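Local coordinates for protein sugar-binding transcriptional regulator, LacI family (Enterococcus faecalis, PDB 3CS3) that probably regulates transcription as a DNA-binding repressor of the LacI family, its C-terminal part forming a periplasmic-binding-protein-like, presumably sugar-sensing core, at residues A[96-105]-A[252-260]; A[203-214]-A[261-269]. All coordinates share one frame; numbering follows the deposited sequence. Where two conformers were deposited one is given.

Contact 1: residues A[96-105]-A[252-260]; sequences RQVLLDNRGG and AESEHIYTR. With SO4 (sulfate ion), chain E; SO4 (sulfate ion), chain C; SO4 (sulfate ion), chain B.
Ile-257 packs obliquely against two residues of the neighbouring strand. Its CG1 meets Val-98 CG1, and Ile-257 CG2 lies 4.1 Å from Leu-100 CD2. CG1 sits beside the backbone N (chi1 -64°), which turns the two branches to the two neighbours. Helix 232-247 covers this face, with Trp-235 on Leu-100 and Ile-257 and Val-238 on Val-98. The other face carries Leu-99 and His-256. The His-256 ring sets CD2 4.1 Å from Leu-99 CB and turns ND1 to a sulfate. That bond is nearly straight, with O3 of the chain C sulfate in the ring plane at 3.0 Å from His-256 ND1. His-256 N and Tyr-258 OH hold two more oxygens of the same ion. Asp-101 OD2 lies at the edge of the Tyr-258 ring, 3.4 Å from Tyr-258 CD1. The carboxylate and ring planes stand 65° apart. A water joins Asp-101 OD2 to Thr-259 N.

The strands 96-100 and 255-257 run parallel. Four backbone bonds link them: Gln-97 O and Leu-99 N to Glu-255, Leu-99 O and Asp-101 N to Ile-257. Ser-254 extends the ladder with its side chain: Ser-254 OG accepts from Gln-97 N at 2.9 Å. The Arg-96 chain bends at chi2 (-63°) and runs past Ala-252, whose O takes a weak bond from NE. Arg-96 NH2 donates to two sulfates, to O2 of the chain E ion at 2.9 Å and to O4 of the chain B ion. Ala-252 N shares that chain E oxygen.

This pairing belongs to the N-terminal subdomain of the periplasmic-binding-protein-like fold. Asp-101 stands at the N-cap position of helix 102-115, which leads into the other subdomain. The ions probably come from the crystallisation liquor. Arg-96 with Ala-252 N, and His-256 with Tyr-258 OH, offer donors that can hold anions. The sulfate would probably favour the charged form of His-256, though its charge is not seen.

Contact 2: residues A[203-214]-A[261-269]; sequences MGKDIRIIGFDN and FIEGESFPS
The Phe-267 ring takes Ile-210 on one face. Ile-210 CD1 sits 3.9 Å from the Phe-267 ring centroid, 17° off the normal, in a CH-pi contact. At the edge of the ring, near its plane, lies Ile-209 N. Arg-208 CB comes in obliquely, 3.7 Å from Phe-267 CD1. Phe-113 of helix 102-115 also meets this ring, with the planes at about 60°. The Phe-261 ring is touched at its edge, where Ile-210 CG2 approaches Phe-261 CE1 to 4.0 Å. Ile-210 thus serves both rings: CG1 lies beside the backbone N (chi1 -57°) and carries CD1 to Phe-267, while CG2 goes to Phe-261.

Strand 207-210 is an outermost strand of the four-stranded parallel sheet in the C-terminal subdomain of this periplasmic-binding-protein-like fold. The chain's C-terminal tail runs along it. A type I beta turn from Gly-264 to Phe-267 brings Ser-266 to the strand. Ile-209 N donates to Ser-266 O at 3.1 Å, from above the carbonyl plane. Ser-266 OG donates back to Ile-209 O at 2.9 Å and is gripped a second time by Ala-226 N, which donates to it.

Beyond the turn, Pro-268 CD rests 3.3 Å from Gly-204 O. Arg-208 NH2 forms a salt bridge with Asp-180. At the other end, Ile-262 CD1 touches Asn-214 ND2, the two side chains crossing at about a right angle, and Asn-214 OD1 is bonded to Arg-224.

How the contacts relate
Both contacts use strand 255-262 and the chain next to it. Contact 1 lies in the mixed sheet, where the strand pairs with 95-100. Contact 2 lies in the other subdomain, at the edge of the four-stranded sheet. Their centres are about 23 Å apart, and each is partly buried. Contact 1 is held by a regular parallel ladder, with a largely apolar face under helix 232-247 and sulfates at its polar parts. Contact 2 has just two hydrogen bonds across it and relies more on aromatic and aliphatic packing. Phe-212 of segment 203-214 packs on Leu-100, Asn-102 and Gly-105. Gln-112 and Phe-113 of helix 102-115, which starts in contact 1, touch the contact 2 rings.

Contact 1: residues A[96-105]-A[252-260]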
# COMPACT_ATOMS: atom_id res chain seq x y z
N ARG A 96 10.58 10.33 -21.03
CA ARG A 96 10.63 11.58 -20.26
C ARG A 96 10.76 11.30 -18.77
O ARG A 96 10.54 10.17 -18.34
CB ARG A 96 9.40 12.44 -20.53
CG ARG A 96 9.30 12.93 -21.96
CD ARG A 96 10.47 13.85 -22.35
NE ARG A 96 10.19 14.44 -23.66
CZ ARG A 96 10.58 13.92 -24.81
NH1 ARG A 96 11.31 12.81 -24.84
NH2 ARG A 96 10.25 14.51 -25.95
N GLN A 97 11.11 12.33 -18.00
CA GLN A 97 11.34 12.19 -16.56
C GLN A 97 10.40 13.06 -15.75
O GLN A 97 10.24 14.24 -16.06
CB GLN A 97 12.76 12.60 -16.18
CG GLN A 97 13.87 11.99 -17.01
CD GLN A 97 15.15 12.81 -16.95
OE1 GLN A 97 16.09 12.56 -17.70
NE2 GLN A 97 15.20 13.80 -16.06
N VAL A 98 9.78 12.49 -14.73
CA VAL A 98 9.12 13.29 -13.69
C VAL A 98 9.71 12.87 -12.34
O VAL A 98 9.27 11.89 -11.75
CB VAL A 98 7.57 13.19 -13.69
CG1 VAL A 98 6.97 14.19 -12.71
CG2 VAL A 98 7.00 13.44 -15.07
N LEU A 99 10.70 13.62 -11.89
CA LEU A 99 11.52 13.21 -10.75
C LEU A 99 11.29 14.06 -9.52
O LEU A 99 10.90 15.22 -9.63
CB LEU A 99 13.00 13.26 -11.13
CG LEU A 99 13.45 12.52 -12.39
CD1 LEU A 99 14.95 12.69 -12.58
CD2 LEU A 99 13.10 11.04 -12.34
N LEU A 100 11.53 13.49 -8.34
CA LEU A 100 11.55 14.28 -7.12
C LEU A 100 12.79 15.15 -7.10
O LEU A 100 13.84 14.76 -7.60
CB LEU A 100 11.55 13.40 -5.87
CG LEU A 100 10.38 12.44 -5.63
CD1 LEU A 100 10.62 11.66 -4.35
CD2 LEU A 100 9.06 13.19 -5.56
N ASP A 101 12.65 16.35 -6.53
CA ASP A 101 13.80 17.19 -6.24
C ASP A 101 14.54 16.63 -5.02
O ASP A 101 14.36 17.08 -3.88
CB ASP A 101 13.33 18.63 -6.01
CG ASP A 101 14.48 19.59 -5.84
OD1 ASP A 101 15.53 19.43 -6.51
OD2 ASP A 101 14.33 20.53 -5.03
N ASN A 102 15.37 15.62 -5.28
CA ASN A 102 16.14 14.92 -4.25
C ASN A 102 17.21 15.81 -3.62
O ASN A 102 17.49 15.71 -2.43
CB ASN A 102 16.79 13.67 -4.82
CG ASN A 102 15.79 12.61 -5.22
OD1 ASN A 102 14.93 12.22 -4.42
ND2 ASN A 102 15.90 12.13 -6.45
N ARG A 103 17.80 16.67 -4.44
CA ARG A 103 18.83 17.61 -3.99
C ARG A 103 18.28 18.67 -3.05
O ARG A 103 18.88 18.95 -2.02
CB ARG A 103 19.57 18.21 -5.19
CG ARG A 103 20.31 17.13 -5.98
CD ARG A 103 21.16 17.66 -7.11
NE ARG A 103 22.07 16.62 -7.59
CZ ARG A 103 23.39 16.64 -7.44
NH1 ARG A 103 23.98 17.66 -6.83
NH2 ARG A 103 24.12 15.64 -7.91
N GLY A 104 17.12 19.23 -3.37
CA GLY A 104 16.46 20.19 -2.49
C GLY A 104 15.89 19.55 -1.24
O GLY A 104 15.90 20.17 -0.18
N GLY A 105 15.39 18.32 -1.37
CA GLY A 105 14.85 17.58 -0.23
C GLY A 105 15.90 17.18 0.78
O GLY A 105 15.72 17.36 1.98
N ALA A 252 6.45 17.54 -24.30
CA ALA A 252 6.28 16.95 -22.98
C ALA A 252 7.60 17.04 -22.24
O ALA A 252 8.28 16.03 -22.08
CB ALA A 252 5.83 15.50 -23.11
N GLU A 253 7.97 18.23 -21.79
CA GLU A 253 9.26 18.46 -21.15
C GLU A 253 9.37 17.78 -19.79
O GLU A 253 8.41 17.75 -19.03
CB GLU A 253 9.54 19.96 -21.00
CG GLU A 253 9.83 20.67 -22.31
CD GLU A 253 9.89 22.19 -22.17
OE1 GLU A 253 10.26 22.86 -23.15
OE2 GLU A 253 9.55 22.70 -21.08
N SER A 254 10.56 17.24 -19.50
CA SER A 254 10.85 16.64 -18.20
C SER A 254 10.76 17.67 -17.08
O SER A 254 11.14 18.82 -17.26
CB SER A 254 12.23 15.98 -18.21
OG SER A 254 12.23 14.83 -19.04
N GLU A 255 10.24 17.23 -15.93
CA GLU A 255 9.93 18.13 -14.82
C GLU A 255 10.39 17.56 -13.48
O GLU A 255 10.70 16.38 -13.37
CB GLU A 255 8.43 18.39 -14.77
CG GLU A 255 7.95 19.45 -15.75
CD GLU A 255 6.51 19.85 -15.53
OE1 GLU A 255 6.13 20.17 -14.38
OE2 GLU A 255 5.75 19.86 -16.52
N HIS A 256 10.42 18.43 -12.47
CA HIS A 256 10.71 18.02 -11.11
C HIS A 256 9.52 18.30 -10.21
O HIS A 256 8.71 19.19 -10.50
CB HIS A 256 11.96 18.72 -10.55
CG HIS A 256 13.24 18.22 -11.15
ND1 HIS A 256 13.78 18.76 -12.29
CD2 HIS A 256 14.07 17.22 -10.77
CE1 HIS A 256 14.90 18.11 -12.59
NE2 HIS A 256 15.09 17.17 -11.69
N ILE A 257 9.44 17.52 -9.14
CA ILE A 257 8.43 17.69 -8.10
C ILE A 257 9.14 18.23 -6.86
O ILE A 257 10.06 17.60 -6.34
CB ILE A 257 7.70 16.34 -7.81
CG1 ILE A 257 6.94 15.86 -9.06
CG2 ILE A 257 6.80 16.43 -6.56
CD1 ILE A 257 5.80 16.79 -9.53
N TYR A 258 8.72 19.41 -6.41
CA TYR A 258 9.47 20.13 -5.37
C TYR A 258 8.99 19.81 -3.97
O TYR A 258 7.85 19.37 -3.78
CB TYR A 258 9.55 21.64 -5.68
CG TYR A 258 10.38 21.89 -6.93
CD1 TYR A 258 11.77 21.83 -6.88
CD2 TYR A 258 9.77 22.12 -8.17
CE1 TYR A 258 12.54 22.02 -8.01
CE2 TYR A 258 10.55 22.32 -9.32
CZ TYR A 258 11.93 22.27 -9.23
OH TYR A 258 12.72 22.46 -10.34
N THR A 259 9.88 20.01 -3.00
CA THR A 259 9.70 19.50 -1.65
C THR A 259 9.73 20.58 -0.56
O THR A 259 10.15 21.71 -0.80
CB THR A 259 10.80 18.46 -1.31
OG1 THR A 259 12.08 19.08 -1.37
CG2 THR A 259 10.77 17.27 -2.27
N ARG A 260 9.29 20.19 0.64
CA ARG A 260 9.37 21.04 1.82
C ARG A 260 9.59 20.17 3.06
O ARG A 260 9.17 19.02 3.11
CB ARG A 260 8.11 21.90 1.97
CG ARG A 260 6.85 21.16 2.43
CD ARG A 260 5.59 21.99 2.18
NE ARG A 260 4.50 21.60 3.08
CZ ARG A 260 3.63 20.62 2.85
NH1 ARG A 260 3.70 19.89 1.74
NH2 ARG A 260 2.68 20.36 3.75
S SO4 E . 9.78 17.95 -25.49
O1 SO4 E . 10.53 17.71 -24.26
O2 SO4 E . 8.72 16.95 -25.62
O3 SO4 E . 9.18 19.28 -25.46
O4 SO4 E . 10.69 17.84 -26.62
S SO4 C . 11.42 21.92 -13.65
O1 SO4 C . 11.68 22.98 -12.70
O2 SO4 C . 11.15 22.47 -14.97
O3 SO4 C . 12.57 21.02 -13.75
O4 SO4 C . 10.26 21.19 -13.15
S SO4 B . 10.97 12.25 -28.53
O1 SO4 B . 11.60 11.97 -29.82
O2 SO4 B . 10.02 11.18 -28.22
O3 SO4 B . 12.01 12.31 -27.50
O4 SO4 B . 10.26 13.52 -28.59
O HOH W 1 13.82 15.80 -14.46
O HOH W 2 12.59 20.91 -3.33

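Contact 2: residues A[203-214]-A[261-269]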
# COMPACT_ATOMS: atom_id res chain seq x y z
N MET A 203 12.47 7.92 21.42
CA MET A 203 12.47 8.60 20.12
C MET A 203 12.31 10.10 20.29
O MET A 203 11.45 10.56 21.05
CB MET A 203 11.36 8.03 19.22
CG MET A 203 11.44 8.46 17.75
SD MET A 203 12.96 7.96 16.88
CE MET A 203 12.92 6.18 17.11
N GLY A 204 13.16 10.86 19.61
CA GLY A 204 13.18 12.32 19.72
C GLY A 204 14.19 12.83 20.73
O GLY A 204 14.72 13.92 20.59
N LYS A 205 14.46 12.02 21.76
CA LYS A 205 15.39 12.38 22.83
C LYS A 205 16.74 11.67 22.66
O LYS A 205 17.77 12.32 22.47
CB LYS A 205 14.78 12.06 24.20
CG LYS A 205 15.68 12.37 25.40
CD LYS A 205 15.23 11.60 26.63
CE LYS A 205 16.31 11.58 27.71
NZ LYS A 205 15.99 10.60 28.78
N ASP A 206 16.72 10.34 22.73
CA ASP A 206 17.94 9.52 22.66
C ASP A 206 18.34 9.24 21.22
O ASP A 206 19.52 9.08 20.92
CB ASP A 206 17.74 8.19 23.39
CG ASP A 206 17.26 8.36 24.82
OD1 ASP A 206 17.63 9.36 25.47
OD2 ASP A 206 16.51 7.48 25.30
N ILE A 207 17.34 9.17 20.35
CA ILE A 207 17.56 8.96 18.92
C ILE A 207 16.68 9.94 18.13
O ILE A 207 15.46 9.92 18.24
CB ILE A 207 17.36 7.46 18.50
CG1 ILE A 207 17.31 7.32 16.97
CG2 ILE A 207 16.13 6.84 19.17
CD1 ILE A 207 17.67 5.93 16.47
N ARG A 208 17.33 10.81 17.37
CA ARG A 208 16.64 11.84 16.60
C ARG A 208 16.63 11.48 15.12
O ARG A 208 17.67 11.15 14.55
CB ARG A 208 17.30 13.20 16.82
CG ARG A 208 17.42 13.62 18.28
CD ARG A 208 17.94 15.05 18.41
NE ARG A 208 19.36 15.16 18.09
CZ ARG A 208 20.07 16.29 18.19
NH1 ARG A 208 19.50 17.41 18.60
NH2 ARG A 208 21.36 16.29 17.87
N ILE A 209 15.45 11.55 14.50
CA ILE A 209 15.27 11.07 13.13
C ILE A 209 14.53 12.04 12.21
O ILE A 209 13.62 12.74 12.64
CB ILE A 209 14.64 9.63 13.12
CG1 ILE A 209 14.74 8.98 11.73
CG2 ILE A 209 13.21 9.64 13.63
CD1 ILE A 209 14.81 7.46 11.77
N ILE A 210 14.99 12.13 10.96
CA ILE A 210 14.24 12.80 9.89
C ILE A 210 14.10 11.83 8.71
O ILE A 210 15.08 11.19 8.31
CB ILE A 210 14.90 14.12 9.41
CG1 ILE A 210 15.08 15.09 10.58
CG2 ILE A 210 14.06 14.79 8.31
CD1 ILE A 210 15.67 16.44 10.21
N GLY A 211 12.88 11.70 8.20
CA GLY A 211 12.60 10.84 7.05
C GLY A 211 12.40 11.62 5.76
O GLY A 211 12.86 12.75 5.62
N PHE A 212 11.68 11.00 4.82
CA PHE A 212 11.46 11.53 3.48
C PHE A 212 10.24 10.78 2.97
O PHE A 212 10.14 9.57 3.20
CB PHE A 212 12.67 11.21 2.60
CG PHE A 212 12.89 12.14 1.42
CD1 PHE A 212 14.02 12.95 1.37
CD2 PHE A 212 11.99 12.18 0.35
CE1 PHE A 212 14.26 13.80 0.27
CE2 PHE A 212 12.21 13.04 -0.74
CZ PHE A 212 13.34 13.85 -0.78
N ASP A 213 9.31 11.50 2.32
CA ASP A 213 8.06 10.98 1.68
C ASP A 213 6.75 11.50 2.27
O ASP A 213 5.76 11.60 1.56
CB ASP A 213 7.97 9.44 1.56
CG ASP A 213 8.90 8.88 0.51
OD1 ASP A 213 9.44 9.67 -0.30
OD2 ASP A 213 9.11 7.65 0.51
N ASN A 214 6.76 11.81 3.57
CA ASN A 214 5.56 12.26 4.30
C ASN A 214 4.41 11.24 4.25
O ASN A 214 3.30 11.54 3.82
CB ASN A 214 5.13 13.66 3.81
CG ASN A 214 4.04 14.28 4.66
OD1 ASN A 214 4.00 14.11 5.88
ND2 ASN A 214 3.14 15.01 4.02
N PHE A 261 10.28 20.73 4.06
CA PHE A 261 10.47 20.06 5.34
C PHE A 261 9.23 20.24 6.22
O PHE A 261 8.66 21.33 6.29
CB PHE A 261 11.74 20.58 6.05
CG PHE A 261 11.90 20.08 7.47
CD1 PHE A 261 12.20 18.75 7.73
CD2 PHE A 261 11.74 20.95 8.55
CE1 PHE A 261 12.34 18.28 9.04
CE2 PHE A 261 11.88 20.50 9.86
CZ PHE A 261 12.17 19.15 10.10
N ILE A 262 8.81 19.16 6.87
CA ILE A 262 7.69 19.21 7.80
C ILE A 262 8.21 18.80 9.17
O ILE A 262 8.69 17.67 9.35
CB ILE A 262 6.52 18.28 7.37
CG1 ILE A 262 5.87 18.79 6.08
CG2 ILE A 262 5.48 18.13 8.51
CD1 ILE A 262 4.48 18.24 5.83
N GLU A 263 8.11 19.72 10.12
CA GLU A 263 8.68 19.51 11.45
C GLU A 263 7.92 18.48 12.27
O GLU A 263 6.70 18.32 12.12
CB GLU A 263 8.85 20.83 12.21
CG GLU A 263 7.60 21.70 12.32
CD GLU A 263 7.86 23.02 13.04
OE1 GLU A 263 7.18 24.02 12.71
OE2 GLU A 263 8.76 23.07 13.92
N GLY A 264 8.65 17.77 13.10
CA GLY A 264 8.09 16.74 13.95
C GLY A 264 8.91 16.55 15.20
O GLY A 264 10.12 16.77 15.19
N GLU A 265 8.24 16.12 16.26
CA GLU A 265 8.88 15.96 17.57
C GLU A 265 9.88 14.80 17.63
O GLU A 265 10.52 14.57 18.67
CB GLU A 265 7.83 15.85 18.68
CG GLU A 265 7.47 17.17 19.34
CD GLU A 265 8.40 17.53 20.49
OE1 GLU A 265 9.03 18.60 20.43
OE2 GLU A 265 8.50 16.73 21.45
N SER A 266 10.05 14.09 16.51
CA SER A 266 11.10 13.07 16.38
C SER A 266 12.46 13.72 16.18
O SER A 266 13.50 13.09 16.41
CB SER A 266 10.81 12.12 15.22
OG SER A 266 11.04 12.75 13.97
N PHE A 267 12.45 14.96 15.72
CA PHE A 267 13.65 15.77 15.63
C PHE A 267 13.33 17.16 16.17
O PHE A 267 12.87 18.03 15.42
CB PHE A 267 14.13 15.84 14.17
CG PHE A 267 15.49 16.46 14.02
CD1 PHE A 267 16.64 15.70 14.20
CD2 PHE A 267 15.62 17.80 13.67
CE1 PHE A 267 17.90 16.27 14.06
CE2 PHE A 267 16.88 18.38 13.53
CZ PHE A 267 18.02 17.61 13.72
N PRO A 268 13.55 17.37 17.48
CA PRO A 268 13.32 18.69 18.08
C PRO A 268 14.31 19.71 17.53
O PRO A 268 15.52 19.59 17.74
CB PRO A 268 13.55 18.45 19.58
CG PRO A 268 13.44 16.96 19.76
CD PRO A 268 13.99 16.39 18.49
N SER A 269 13.78 20.68 16.79
CA SER A 269 14.59 21.68 16.09
C SER A 269 14.01 23.09 16.24
O SER A 269 13.69 23.53 17.34
CB SER A 269 14.71 21.31 14.60
OG SER A 269 13.44 21.20 13.98